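Local coordinates for ancillary protein 2 (Streptococcus pyogenes, PDB 4C0Z) that is a component of the streptococcal pilus tip and can attach covalently to host-cell surface targets through reactive thioester bonds (here its N-terminal domain), at residues E78-N81 with E82-I85. Residues are numbered along the deposited sequence; the frame is centred on the assembly and turned at random.
Sequences EGTN and ENFI
Asn83 donates through both its backbone and its side chain to the residues leading into its helix. Its backbone N donates to Thr80 OG1 at 3.2 Å, and its side-chain ND2 donates to Glu78 O at 2.8 Å. The second bond is nearly straight (N-H...O 174°), meets a lone pair of the carbonyl in the carbonyl plane, and lies almost within the amide plane of Asn83, which helps hold the amide in that orientation. With chi1 at 70°, OG1 of Thr80 sits between its own backbone N and carbonyl carbon, placed to accept the capping bond from Asn83 N. Thr80 is the N-cap residue of helix 81-87, at the end of the short link from strand 72-78 of the antiparallel barrel in this thioester domain. Gly79 is the centre of an inverse gamma turn within that link, closed by a weak bond from Thr80 N to Glu78 O, which thus receives two donors. Main-chain bonding of the helix begins with a weak link from Phe84 N to Thr80 O (3.4 Å) and continues with Ile85 N to Asn81 O at 2.9 Å. Side-chain carbons pack against the same carbonyl oxygens: Thr80 O lies oblique to the Phe84 ring, 3.3 Å from its CD2, while CD1 of Ile85 lies 3.4 Å from Asn81 O. The ring of buried Phe84 also meets that of Phe56, and its side chain touches Leu98 and Ile102 of helix 98-108 and Leu193 and Ile195 of strand 191-198. Among the polar ends, Asn81 OD1 accepts from Gln99 N, and Glu82 OE2 forms a salt bridge with Lys86 NZ.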
ATOM      1  N   GLU I  78      21.291  -4.619   9.565  1.00 61.53           N
ATOM      2  CA  GLU I  78      21.650  -5.877   8.908  1.00 64.11           C
ATOM      3  C   GLU I  78      20.371  -6.470   8.351  1.00 64.71           C
ATOM      4  O   GLU I  78      19.361  -6.520   9.053  1.00 61.63           O
ATOM      5  CB  GLU I  78      22.274  -6.857   9.918  1.00 69.09           C
ATOM      6  CG  GLU I  78      23.778  -6.701  10.068  1.00 85.42           C
ATOM      7  CD  GLU I  78      24.360  -7.103  11.413  1.00112.15           C
ATOM      8  OE1 GLU I  78      23.812  -8.031  12.057  1.00107.85           O
ATOM      9  OE2 GLU I  78      25.387  -6.504  11.809  1.00103.28           O
ATOM     10  N   GLY I  79      20.393  -6.854   7.081  1.00 62.14           N
ATOM     11  CA  GLY I  79      19.228  -7.428   6.417  1.00 61.32           C
ATOM     12  C   GLY I  79      18.892  -8.860   6.801  1.00 68.56           C
ATOM     13  O   GLY I  79      18.601  -9.668   5.918  1.00 70.42           O
ATOM     14  N   THR I  80      18.902  -9.182   8.120  1.00 64.64           N
ATOM     15  CA  THR I  80      18.580 -10.504   8.681  1.00 66.05           C
ATOM     16  C   THR I  80      17.051 -10.766   8.676  1.00 69.18           C
ATOM     17  O   THR I  80      16.266  -9.826   8.482  1.00 65.70           O
ATOM     18  CB  THR I  80      19.115 -10.598  10.123  1.00 70.37           C
ATOM     19  OG1 THR I  80      18.356  -9.745  10.976  1.00 67.00           O
ATOM     20  CG2 THR I  80      20.602 -10.261  10.238  1.00 69.46           C
ATOM     21  N   ASN I  81      16.636 -12.028   8.956  1.00 67.86           N
ATOM     22  CA  ASN I  81      15.226 -12.438   9.075  1.00 66.37           C
ATOM     23  C   ASN I  81      14.587 -11.818  10.323  1.00 68.76           C
ATOM     24  O   ASN I  81      13.432 -11.393  10.273  1.00 66.29           O
ATOM     25  CB  ASN I  81      15.097 -13.962   9.107  1.00 68.70           C
ATOM     26  CG  ASN I  81      15.348 -14.612   7.765  1.00 94.85           C
ATOM     27  OD1 ASN I  81      14.773 -14.229   6.738  1.00 82.89           O
ATOM     28  ND2 ASN I  81      16.205 -15.624   7.739  1.00 95.62           N
ATOM     29  N   GLU I  82      15.365 -11.731  11.424  1.00 66.91           N
ATOM     30  CA  GLU I  82      14.960 -11.126  12.695  1.00 66.07           C
ATOM     31  C   GLU I  82      14.544  -9.658  12.501  1.00 64.84           C
ATOM     32  O   GLU I  82      13.487  -9.269  12.993  1.00 62.88           O
ATOM     33  CB  GLU I  82      16.096 -11.253  13.731  1.00 70.95           C
ATOM     34  CG  GLU I  82      15.725 -10.852  15.154  1.00 84.46           C
ATOM     35  CD  GLU I  82      16.841 -10.942  16.186  1.00118.61           C
ATOM     36  OE1 GLU I  82      17.769 -11.770  16.017  1.00116.79           O
ATOM     37  OE2 GLU I  82      16.790 -10.166  17.168  1.00120.72           O
ATOM     38  N   ASN I  83      15.340  -8.867  11.754  1.00 59.29           N
ATOM     39  CA  ASN I  83      15.029  -7.465  11.490  1.00 55.94           C
ATOM     40  C   ASN I  83      13.808  -7.287  10.579  1.00 56.74           C
ATOM     41  O   ASN I  83      13.063  -6.327  10.776  1.00 54.34           O
ATOM     42  CB  ASN I  83      16.245  -6.699  10.986  1.00 55.79           C
ATOM     43  CG  ASN I  83      17.245  -6.413  12.080  1.00 77.71           C
ATOM     44  OD1 ASN I  83      16.899  -6.258  13.257  1.00 72.66           O
ATOM     45  ND2 ASN I  83      18.508  -6.302  11.714  1.00 65.15           N
ATOM     46  N   PHE I  84      13.551  -8.246   9.658  1.00 54.35           N
ATOM     47  CA  PHE I  84      12.347  -8.217   8.815  1.00 51.37           C
ATOM     48  C   PHE I  84      11.126  -8.495   9.646  1.00 54.33           C
ATOM     49  O   PHE I  84      10.132  -7.799   9.494  1.00 52.11           O
ATOM     50  CB  PHE I  84      12.404  -9.229   7.664  1.00 53.73           C
ATOM     51  CG  PHE I  84      13.062  -8.696   6.420  1.00 54.26           C
ATOM     52  CD1 PHE I  84      12.519  -7.613   5.736  1.00 53.47           C
ATOM     53  CD2 PHE I  84      14.239  -9.263   5.940  1.00 58.43           C
ATOM     54  CE1 PHE I  84      13.133  -7.117   4.589  1.00 54.56           C
ATOM     55  CE2 PHE I  84      14.849  -8.769   4.788  1.00 61.10           C
ATOM     56  CZ  PHE I  84      14.303  -7.693   4.126  1.00 56.44           C
ATOM     57  N   ILE I  85      11.192  -9.499  10.534  1.00 51.86           N
ATOM     58  CA  ILE I  85      10.056  -9.828  11.395  1.00 51.13           C
ATOM     59  C   ILE I  85       9.714  -8.634  12.312  1.00 54.06           C
ATOM     60  O   ILE I  85       8.536  -8.332  12.517  1.00 53.26           O
ATOM     61  CB  ILE I  85      10.297 -11.161  12.129  1.00 56.81           C
ATOM     62  CG1 ILE I  85      10.200 -12.339  11.124  1.00 58.73           C
ATOM     63  CG2 ILE I  85       9.322 -11.349  13.300  1.00 57.09           C
ATOM     64  CD1 ILE I  85      11.072 -13.553  11.451  1.00 65.67           C
TER